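Local coordinates for protein alkaline serine protease (PDB 1Y9Z) that probably hydrolyses peptide bonds in proteins, as a subtilisin-like alkaline serine protease from a cold-living Antarctic bacterium, at residues Gln191-Pro201 with Arg410-Ile419; Val382-Gln393 with Ala424-Thr433. One frame throughout, in Å; residues are numbered along the deposited sequence.

In the fold
Both contacts belong to the subtilisin-like alpha/beta domain, and their segments alternate along the chain: 191-201, 382-393, 410-419, 424-433. Between the first two comes an excursion, richer in strand than in helix, which includes the insert beta-barrel domain, before the chain returns through helix 368-385. Interaction 1 is buried and sits at strand 196-201, the edge of the mixed sheet; interaction 2 lies farther out, where helices 368-385 and 391-401 meet the C-terminal helix 421-430. Their centres are about 21 Å apart and their nearest atoms about 6 Å, without touching. I198 and I419 of interaction 1 pack on helices 368-385 and 391-401, so the same pair of helices connects the sheet edge to the disulfide-closed C-terminus.

Interaction 1 (Gln191-Pro201 with Arg410-Ile419); sequences QYTDQVEISGP and RDNQTGYGMI. With NA (sodium ion), chain F; NA (sodium ion), chain E; CA (calcium ion), chain D.
Strand 196-201, paired on one side with strand 174-180, receives the loop 410-419 along its other side in a buried backbone contact that includes a single parallel bridge, S199 with M418. S199 N donates to G417 O at 2.8 Å and I419 N to S199 O at 3.2 Å, while Y416 N reaches E197 O almost straight (172°). The loop turns here in a type II' turn, T414 to G417. Glycine suits its second place, G415, whose phi is positive and where a CB would strike the backbone of E197. S199, small and polar, sends OG to T414 O at 2.8 Å, meeting it on the opposite face from G417 N. Within the loop, D411 forms an Asx motif: OD2 takes T414 N and OG1, while OD1 binds the calcium ion at 2.3 Å. R410 is fully extended, CG anti to N (chi1 -177°), which carries NH1 to V196 O at 3.1 Å; a water joins NH1 to E197 OE1. E197 OE1 also binds one of the two sodium ions at 2.8 Å, shared with Q195 O, and OE2 forms a salt bridge with R395. N412 lays its amide against the T193 backbone, CG 3.3 Å from T193 O; an alanine there would probably uncover this T193-D194 peptide and open a gap beside it. Toward helices 368-385 and 391-401, I198 CD1 packs on I419 CB at 3.7 Å.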
loop_
_atom_site.group_PDB
_atom_site.type_symbol
_atom_site.label_atom_id
_atom_site.label_comp_id
_atom_site.label_asym_id
_atom_site.label_seq_id
_atom_site.Cartn_x
_atom_site.Cartn_y
_atom_site.Cartn_z
ATOM N N GLN A 191 3.170 1.492 -13.468
ATOM C CA GLN A 191 3.034 1.764 -14.893
ATOM C C GLN A 191 2.886 3.257 -15.158
ATOM O O GLN A 191 2.150 3.957 -14.463
ATOM C CB GLN A 191 1.846 0.981 -15.464
ATOM C CG GLN A 191 2.173 -0.494 -15.673
ATOM C CD GLN A 191 0.956 -1.355 -15.941
ATOM O OE1 GLN A 191 0.173 -1.090 -16.860
ATOM N NE2 GLN A 191 0.794 -2.402 -15.145
ATOM N N TYR A 192 3.608 3.739 -16.165
ATOM C CA TYR A 192 3.576 5.151 -16.520
ATOM C C TYR A 192 2.865 5.355 -17.857
ATOM O O TYR A 192 3.266 4.796 -18.880
ATOM C CB TYR A 192 5.006 5.713 -16.571
ATOM C CG TYR A 192 5.942 4.982 -17.512
ATOM C CD1 TYR A 192 6.524 3.760 -17.156
ATOM C CD2 TYR A 192 6.233 5.507 -18.770
ATOM C CE1 TYR A 192 7.374 3.083 -18.037
ATOM C CE2 TYR A 192 7.074 4.840 -19.652
ATOM C CZ TYR A 192 7.642 3.633 -19.283
ATOM O OH TYR A 192 8.475 2.991 -20.173
ATOM N N THR A 193 1.805 6.156 -17.842
ATOM C CA THR A 193 1.023 6.412 -19.050
ATOM C C THR A 193 0.515 7.843 -19.051
ATOM O O THR A 193 0.620 8.547 -18.044
ATOM C CB THR A 193 -0.224 5.507 -19.119
ATOM O OG1 THR A 193 -1.210 6.008 -18.205
ATOM C CG2 THR A 193 0.120 4.066 -18.749
ATOM N N ASP A 194 -0.046 8.272 -20.177
ATOM C CA ASP A 194 -0.586 9.619 -20.247
ATOM C C ASP A 194 -1.956 9.693 -19.579
ATOM O O ASP A 194 -2.600 10.739 -19.580
ATOM C CB ASP A 194 -0.644 10.136 -21.697
ATOM C CG ASP A 194 -1.398 9.216 -22.640
ATOM O OD1 ASP A 194 -1.984 8.213 -22.192
ATOM O OD2 ASP A 194 -1.402 9.515 -23.855
ATOM N N GLN A 195 -2.391 8.571 -19.007
ATOM C CA GLN A 195 -3.657 8.512 -18.279
ATOM C C GLN A 195 -3.393 8.675 -16.780
ATOM O O GLN A 195 -4.270 9.133 -16.053
ATOM C CB GLN A 195 -4.374 7.179 -18.516
ATOM C CG GLN A 195 -5.204 7.099 -19.792
ATOM C CD GLN A 195 -6.508 7.881 -19.710
ATOM O OE1 GLN A 195 -7.184 7.886 -18.676
ATOM N NE2 GLN A 195 -6.879 8.527 -20.810
ATOM N N VAL A 196 -2.198 8.295 -16.320
ATOM C CA VAL A 196 -1.859 8.427 -14.900
ATOM C C VAL A 196 -2.224 9.849 -14.501
ATOM O O VAL A 196 -1.740 10.823 -15.082
ATOM C CB VAL A 196 -0.366 8.147 -14.640
ATOM C CG1 VAL A 196 0.003 8.530 -13.201
ATOM C CG2 VAL A 196 -0.089 6.663 -14.850
ATOM N N GLU A 197 -3.077 9.950 -13.491
ATOM C CA GLU A 197 -3.623 11.227 -13.055
ATOM C C GLU A 197 -3.172 11.750 -11.697
ATOM O O GLU A 197 -3.019 12.958 -11.508
ATOM C CB GLU A 197 -5.144 11.083 -13.070
ATOM C CG GLU A 197 -5.948 12.353 -13.171
ATOM C CD GLU A 197 -7.404 12.048 -13.460
ATOM O OE1 GLU A 197 -7.663 11.177 -14.319
ATOM O OE2 GLU A 197 -8.287 12.670 -12.841
ATOM N N ILE A 198 -2.969 10.848 -10.749
ATOM C CA ILE A 198 -2.585 11.263 -9.411
ATOM C C ILE A 198 -1.829 10.126 -8.737
ATOM O O ILE A 198 -1.942 8.973 -9.154
ATOM C CB ILE A 198 -3.861 11.648 -8.617
ATOM C CG1 ILE A 198 -3.501 12.488 -7.396
ATOM C CG2 ILE A 198 -4.626 10.395 -8.210
ATOM C CD1 ILE A 198 -4.701 13.192 -6.782
ATOM N N SER A 199 -1.055 10.453 -7.707
ATOM C CA SER A 199 -0.264 9.460 -6.994
ATOM C C SER A 199 -0.686 9.265 -5.549
ATOM O O SER A 199 -1.287 10.146 -4.929
ATOM C CB SER A 199 1.215 9.846 -7.010
ATOM O OG SER A 199 1.719 9.919 -8.331
ATOM N N GLY A 200 -0.352 8.092 -5.024
ATOM C CA GLY A 200 -0.658 7.776 -3.645
ATOM C C GLY A 200 0.404 6.847 -3.093
ATOM O O GLY A 200 1.194 6.284 -3.853
ATOM N N PRO A 201 0.469 6.684 -1.764
ATOM C CA PRO A 201 1.454 5.804 -1.127
ATOM C C PRO A 201 1.285 4.376 -1.655
ATOM O O PRO A 201 0.193 3.809 -1.560
ATOM C CB PRO A 201 1.101 5.920 0.354
ATOM C CG PRO A 201 0.570 7.331 0.461
ATOM C CD PRO A 201 -0.305 7.436 -0.761
ATOM N N ARG A 410 2.398 17.954 -14.980
ATOM C CA ARG A 410 1.904 16.590 -15.065
ATOM C C ARG A 410 2.892 15.712 -15.824
ATOM O O ARG A 410 3.443 16.124 -16.843
ATOM C CB ARG A 410 0.550 16.561 -15.777
ATOM C CG ARG A 410 -0.076 15.176 -15.842
ATOM C CD ARG A 410 -1.414 15.190 -16.568
ATOM N NE ARG A 410 -2.052 13.877 -16.508
ATOM C CZ ARG A 410 -3.321 13.638 -16.827
ATOM N NH1 ARG A 410 -3.805 12.407 -16.737
ATOM N NH2 ARG A 410 -4.108 14.626 -17.233
ATOM N N ASP A 411 3.138 14.510 -15.310
ATOM C CA ASP A 411 4.025 13.569 -15.984
ATOM C C ASP A 411 3.400 12.179 -15.937
ATOM O O ASP A 411 2.482 11.931 -15.149
ATOM C CB ASP A 411 5.433 13.568 -15.366
ATOM C CG ASP A 411 5.425 13.368 -13.867
ATOM O OD1 ASP A 411 5.589 14.365 -13.133
ATOM O OD2 ASP A 411 5.254 12.212 -13.431
ATOM N N ASN A 412 3.882 11.281 -16.791
ATOM C CA ASN A 412 3.338 9.927 -16.874
ATOM C C ASN A 412 3.620 9.047 -15.665
ATOM O O ASN A 412 2.917 8.062 -15.435
ATOM C CB ASN A 412 3.852 9.219 -18.133
ATOM C CG ASN A 412 3.320 9.831 -19.420
ATOM O OD1 ASN A 412 3.535 9.286 -20.502
ATOM N ND2 ASN A 412 2.627 10.961 -19.311
ATOM N N GLN A 413 4.651 9.386 -14.901
ATOM C CA GLN A 413 4.991 8.596 -13.723
ATOM C C GLN A 413 4.122 8.890 -12.505
ATOM O O GLN A 413 3.651 7.967 -11.836
ATOM C CB GLN A 413 6.459 8.813 -13.336
ATOM C CG GLN A 413 7.457 8.085 -14.221
ATOM C CD GLN A 413 7.602 8.699 -15.598
ATOM O OE1 GLN A 413 7.911 8.001 -16.566
ATOM N NE2 GLN A 413 7.399 10.009 -15.695
ATOM N N THR A 414 3.895 10.170 -12.230
ATOM C CA THR A 414 3.137 10.577 -11.051
ATOM C C THR A 414 1.866 11.396 -11.288
ATOM O O THR A 414 1.205 11.807 -10.330
ATOM C CB THR A 414 4.052 11.374 -10.100
ATOM O OG1 THR A 414 4.501 12.570 -10.756
ATOM C CG2 THR A 414 5.266 10.539 -9.714
ATOM N N GLY A 415 1.515 11.628 -12.548
ATOM C CA GLY A 415 0.329 12.414 -12.839
ATOM C C GLY A 415 0.504 13.830 -12.318
ATOM O O GLY A 415 1.557 14.437 -12.510
ATOM N N TYR A 416 -0.519 14.361 -11.657
ATOM C CA TYR A 416 -0.436 15.709 -11.106
ATOM C C TYR A 416 0.340 15.736 -9.793
ATOM O O TYR A 416 0.661 16.807 -9.277
ATOM C CB TYR A 416 -1.838 16.287 -10.907
ATOM C CG TYR A 416 -2.511 16.645 -12.211
ATOM C CD1 TYR A 416 -2.001 17.662 -13.023
ATOM C CD2 TYR A 416 -3.635 15.951 -12.653
ATOM C CE1 TYR A 416 -2.596 17.975 -14.242
ATOM C CE2 TYR A 416 -4.236 16.256 -13.873
ATOM C CZ TYR A 416 -3.710 17.268 -14.661
ATOM O OH TYR A 416 -4.293 17.555 -15.875
ATOM N N GLY A 417 0.647 14.560 -9.257
ATOM C CA GLY A 417 1.407 14.505 -8.022
ATOM C C GLY A 417 0.733 13.768 -6.884
ATOM O O GLY A 417 -0.212 13.007 -7.088
ATOM N N MET A 418 1.228 14.007 -5.674
ATOM C CA MET A 418 0.698 13.363 -4.480
ATOM C C MET A 418 -0.621 13.983 -4.040
ATOM O O MET A 418 -0.726 15.202 -3.898
ATOM C CB MET A 418 1.714 13.468 -3.341
ATOM C CG MET A 418 1.336 12.665 -2.112
ATOM S SD MET A 418 1.393 10.895 -2.439
ATOM C CE MET A 418 2.316 10.316 -1.018
ATOM N N ILE A 419 -1.626 13.142 -3.824
ATOM C CA ILE A 419 -2.930 13.623 -3.392
ATOM C C ILE A 419 -2.770 14.373 -2.066
ATOM O O ILE A 419 -1.971 13.985 -1.214
ATOM C CB ILE A 419 -3.929 12.448 -3.241
ATOM C CG1 ILE A 419 -5.336 12.989 -2.985
ATOM C CG2 ILE A 419 -3.471 11.506 -2.132
ATOM C CD1 ILE A 419 -6.430 11.961 -3.178
HETATM NA NA NA F . -6.839 8.829 -15.513
HETATM NA NA NA E . -8.260 7.293 -16.632
HETATM CA CA CA D . 5.294 16.383 -12.017
HETATM O O HOH W 1 3.464 5.319 -12.423
HETATM O O HOH W 2 -0.052 11.485 -17.268
HETATM O O HOH W 3 -6.662 12.214 -16.933
HETATM O O HOH W 4 3.617 15.139 -10.811
#

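Interaction 2 (Val382-Gln393 with Ala424-Thr433); sequences VWSYHPECSASQ and AKAYLDESCT
With chi1 at -63°, CG of H386 stands beside its own backbone N and the imidazole swings across to the end of helix 421-430, where D429, its CG likewise beside the backbone N, brings a carboxylate to meet it. H386 NE2 donates to the anti lone pair of D429 OD2 at 2.7 Å, with the oxygen in the ring plane although the carboxylate itself is turned steeply against the imidazole. D429 OD1 is used separately, taking K425 NZ on its syn side in a salt bridge of 2.7 Å. At the other nitrogen, H386 ND1 donates to the syn lone pair of E388 OE1. Gripped at both nitrogens by carboxylates, the imidazole is held against rotation and would probably be drawn toward its protonated form. L428 slides past it, CB 3.4 Å from H386 CD2. This is a helix-on-helix contact closed by a disulfide: helix 368-385 packs on the C-terminal helix 421-430, V382 CG1 lying 3.7 Å from L428 CD1, a fit that branched aliphatic side chains suit. Just beyond, C389 SG and C432 SG are joined at 2.0 Å with chi3 -86°, tying the turn 386-389 to the tail after the helix. A water donating to both Q393 O and C432 O adds a second link, from helix 391-401 to the same tail. K425, long enough to span the ring and still reach D429, runs its methylenes over one face of Y385, CD 3.9 Å from the ring centroid in a CH-pi contact before NZ bends off; the Y385 hydroxyl is hydrogen-bonded to the backbone N of S17.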
loop_
_atom_site.group_PDB
_atom_site.type_symbol
_atom_site.label_atom_id
_atom_site.label_comp_id
_atom_site.label_asym_id
_atom_site.label_seq_id
_atom_site.Cartn_x
_atom_site.Cartn_y
_atom_site.Cartn_z
ATOM N N VAL A 382 -12.829 13.975 1.581
ATOM C CA VAL A 382 -12.949 15.351 1.127
ATOM C C VAL A 382 -14.363 15.638 0.636
ATOM O O VAL A 382 -14.939 16.682 0.943
ATOM C CB VAL A 382 -11.939 15.641 -0.005
ATOM C CG1 VAL A 382 -12.205 17.010 -0.611
ATOM C CG2 VAL A 382 -10.522 15.575 0.543
ATOM N N TRP A 383 -14.929 14.702 -0.118
ATOM C CA TRP A 383 -16.272 14.868 -0.656
ATOM C C TRP A 383 -17.320 14.990 0.451
ATOM O O TRP A 383 -18.332 15.667 0.276
ATOM C CB TRP A 383 -16.617 13.682 -1.559
ATOM C CG TRP A 383 -17.677 13.952 -2.588
ATOM C CD1 TRP A 383 -18.456 15.071 -2.708
ATOM C CD2 TRP A 383 -18.070 13.076 -3.649
ATOM N NE1 TRP A 383 -19.307 14.944 -3.782
ATOM C CE2 TRP A 383 -19.091 13.728 -4.377
ATOM C CE3 TRP A 383 -17.656 11.800 -4.057
ATOM C CZ2 TRP A 383 -19.705 13.147 -5.493
ATOM C CZ3 TRP A 383 -18.267 11.222 -5.166
ATOM C CH2 TRP A 383 -19.282 11.897 -5.870
ATOM N N SER A 384 -17.083 14.342 1.589
ATOM C CA SER A 384 -18.046 14.392 2.690
ATOM C C SER A 384 -18.242 15.807 3.229
ATOM O O SER A 384 -19.274 16.104 3.833
ATOM C CB SER A 384 -17.629 13.453 3.830
ATOM O OG SER A 384 -16.526 13.956 4.563
ATOM N N TYR A 385 -17.255 16.675 3.018
ATOM C CA TYR A 385 -17.357 18.060 3.477
ATOM C C TYR A 385 -18.205 18.877 2.509
ATOM O O TYR A 385 -18.740 19.928 2.871
ATOM C CB TYR A 385 -15.978 18.718 3.580
ATOM C CG TYR A 385 -15.157 18.352 4.799
ATOM C CD1 TYR A 385 -14.378 17.195 4.827
ATOM C CD2 TYR A 385 -15.121 19.193 5.914
ATOM C CE1 TYR A 385 -13.575 16.890 5.928
ATOM C CE2 TYR A 385 -14.325 18.897 7.020
ATOM C CZ TYR A 385 -13.553 17.748 7.021
ATOM O OH TYR A 385 -12.747 17.469 8.105
ATOM N N HIS A 386 -18.319 18.395 1.274
ATOM C CA HIS A 386 -19.086 19.090 0.245
ATOM C C HIS A 386 -19.823 18.110 -0.659
ATOM O O HIS A 386 -19.527 18.007 -1.850
ATOM C CB HIS A 386 -18.149 19.955 -0.598
ATOM C CG HIS A 386 -17.482 21.048 0.177
ATOM N ND1 HIS A 386 -18.158 22.165 0.617
ATOM C CD2 HIS A 386 -16.208 21.181 0.614
ATOM C CE1 HIS A 386 -17.328 22.941 1.291
ATOM N NE2 HIS A 386 -16.139 22.367 1.304
ATOM N N PRO A 387 -20.807 17.387 -0.105
ATOM C CA PRO A 387 -21.587 16.409 -0.866
ATOM C C PRO A 387 -22.420 17.004 -1.995
ATOM O O PRO A 387 -22.956 16.272 -2.829
ATOM C CB PRO A 387 -22.446 15.750 0.209
ATOM C CG PRO A 387 -22.667 16.868 1.180
ATOM C CD PRO A 387 -21.288 17.469 1.285
ATOM N N GLU A 388 -22.527 18.329 -2.028
ATOM C CA GLU A 388 -23.306 18.986 -3.070
ATOM C C GLU A 388 -22.542 19.041 -4.390
ATOM O O GLU A 388 -23.141 19.196 -5.453
ATOM C CB GLU A 388 -23.706 20.406 -2.641
ATOM C CG GLU A 388 -22.569 21.423 -2.591
ATOM C CD GLU A 388 -21.724 21.325 -1.334
ATOM O OE1 GLU A 388 -20.752 22.103 -1.215
ATOM O OE2 GLU A 388 -22.030 20.481 -0.466
ATOM N N CYS A 389 -21.220 18.905 -4.323
ATOM C CA CYS A 389 -20.397 18.940 -5.526
ATOM C C CYS A 389 -20.480 17.603 -6.266
ATOM O O CYS A 389 -20.759 16.568 -5.662
ATOM C CB CYS A 389 -18.943 19.251 -5.166
ATOM S SG CYS A 389 -18.683 20.808 -4.246
ATOM N N SER A 390 -20.241 17.628 -7.573
ATOM C CA SER A 390 -20.311 16.413 -8.383
ATOM C C SER A 390 -18.996 15.643 -8.387
ATOM O O SER A 390 -17.962 16.154 -7.962
ATOM C CB SER A 390 -20.680 16.758 -9.826
ATOM O OG SER A 390 -19.601 17.403 -10.479
ATOM N N ALA A 391 -19.047 14.412 -8.887
ATOM C CA ALA A 391 -17.863 13.568 -8.960
ATOM C C ALA A 391 -16.777 14.240 -9.795
ATOM O O ALA A 391 -15.607 14.258 -9.411
ATOM C CB ALA A 391 -18.224 12.216 -9.565
ATOM N N SER A 392 -17.170 14.801 -10.936
ATOM C CA SER A 392 -16.215 15.464 -11.817
ATOM C C SER A 392 -15.577 16.657 -11.118
ATOM O O SER A 392 -14.390 16.925 -11.293
ATOM C CB SER A 392 -16.902 15.919 -13.109
ATOM O OG SER A 392 -17.911 16.877 -12.848
ATOM N N GLN A 393 -16.366 17.366 -10.316
ATOM C CA GLN A 393 -15.855 18.523 -9.592
ATOM C C GLN A 393 -14.860 18.109 -8.506
ATOM O O GLN A 393 -13.846 18.777 -8.293
ATOM C CB GLN A 393 -17.020 19.321 -8.998
ATOM C CG GLN A 393 -17.753 20.150 -10.048
ATOM C CD GLN A 393 -19.032 20.789 -9.540
ATOM O OE1 GLN A 393 -19.552 21.727 -10.149
ATOM N NE2 GLN A 393 -19.552 20.281 -8.431
ATOM N N ALA A 424 -7.245 19.879 -1.016
ATOM C CA ALA A 424 -8.439 19.580 -1.798
ATOM C C ALA A 424 -9.680 20.113 -1.086
ATOM O O ALA A 424 -10.579 20.669 -1.717
ATOM C CB ALA A 424 -8.560 18.077 -2.013
ATOM N N LYS A 425 -9.725 19.938 0.230
ATOM C CA LYS A 425 -10.851 20.416 1.021
ATOM C C LYS A 425 -10.945 21.936 0.947
ATOM O O LYS A 425 -12.020 22.489 0.722
ATOM C CB LYS A 425 -10.698 19.992 2.482
ATOM C CG LYS A 425 -11.711 20.643 3.417
ATOM C CD LYS A 425 -11.382 20.363 4.874
ATOM C CE LYS A 425 -12.305 21.134 5.806
ATOM N NZ LYS A 425 -12.195 22.609 5.626
ATOM N N ALA A 426 -9.811 22.603 1.143
ATOM C CA ALA A 426 -9.762 24.063 1.102
ATOM C C ALA A 426 -10.244 24.582 -0.249
ATOM O O ALA A 426 -10.886 25.630 -0.334
ATOM C CB ALA A 426 -8.339 24.540 1.373
ATOM N N TYR A 427 -9.926 23.836 -1.301
ATOM C CA TYR A 427 -10.316 24.184 -2.662
ATOM C C TYR A 427 -11.840 24.216 -2.757
ATOM O O TYR A 427 -12.431 25.210 -3.183
ATOM C CB TYR A 427 -9.759 23.135 -3.628
ATOM C CG TYR A 427 -9.936 23.433 -5.101
ATOM C CD1 TYR A 427 -9.045 24.264 -5.778
ATOM C CD2 TYR A 427 -10.965 22.839 -5.831
ATOM C CE1 TYR A 427 -9.169 24.490 -7.149
ATOM C CE2 TYR A 427 -11.100 23.059 -7.201
ATOM C CZ TYR A 427 -10.197 23.883 -7.853
ATOM O OH TYR A 427 -10.312 24.086 -9.209
ATOM N N LEU A 428 -12.470 23.120 -2.348
ATOM C CA LEU A 428 -13.920 23.009 -2.390
ATOM C C LEU A 428 -14.600 23.932 -1.381
ATOM O O LEU A 428 -15.774 24.267 -1.534
ATOM C CB LEU A 428 -14.338 21.553 -2.152
ATOM C CG LEU A 428 -13.909 20.573 -3.251
ATOM C CD1 LEU A 428 -14.287 19.155 -2.855
ATOM C CD2 LEU A 428 -14.572 20.955 -4.566
ATOM N N ASP A 429 -13.859 24.340 -0.354
ATOM C CA ASP A 429 -14.395 25.246 0.658
ATOM C C ASP A 429 -14.761 26.574 0.009
ATOM O O ASP A 429 -15.678 27.264 0.457
ATOM C CB ASP A 429 -13.366 25.484 1.767
ATOM C CG ASP A 429 -13.393 24.406 2.834
ATOM O OD1 ASP A 429 -12.484 24.398 3.690
ATOM O OD2 ASP A 429 -14.325 23.574 2.823
ATOM N N GLU A 430 -14.032 26.932 -1.043
ATOM C CA GLU A 430 -14.290 28.173 -1.765
ATOM C C GLU A 430 -15.556 27.998 -2.597
ATOM O O GLU A 430 -16.453 28.838 -2.566
ATOM C CB GLU A 430 -13.106 28.514 -2.669
ATOM C CG GLU A 430 -11.811 28.775 -1.916
ATOM C CD GLU A 430 -11.927 29.935 -0.947
ATOM O OE1 GLU A 430 -12.224 31.061 -1.399
ATOM O OE2 GLU A 430 -11.720 29.723 0.267
ATOM N N SER A 431 -15.614 26.894 -3.335
ATOM C CA SER A 431 -16.764 26.564 -4.172
ATOM C C SER A 431 -16.502 25.204 -4.803
ATOM O O SER A 431 -15.392 24.680 -4.712
ATOM C CB SER A 431 -16.957 27.606 -5.275
ATOM O OG SER A 431 -16.006 27.432 -6.310
ATOM N N CYS A 432 -17.517 24.631 -5.442
ATOM C CA CYS A 432 -17.352 23.329 -6.077
ATOM C C CYS A 432 -16.373 23.391 -7.246
ATOM O O CYS A 432 -15.972 22.359 -7.781
ATOM C CB CYS A 432 -18.700 22.786 -6.558
ATOM S SG CYS A 432 -19.805 22.185 -5.237
ATOM N N THR A 433 -15.990 24.602 -7.641
ATOM C CA THR A 433 -15.044 24.777 -8.738
ATOM C C THR A 433 -13.782 25.495 -8.271
ATOM O O THR A 433 -12.999 25.984 -9.083
ATOM C CB THR A 433 -15.669 25.574 -9.907
ATOM O OG1 THR A 433 -16.173 26.825 -9.428
ATOM C CG2 THR A 433 -16.799 24.780 -10.546
HETATM O O HOH W 5 -13.883 21.365 -9.114
#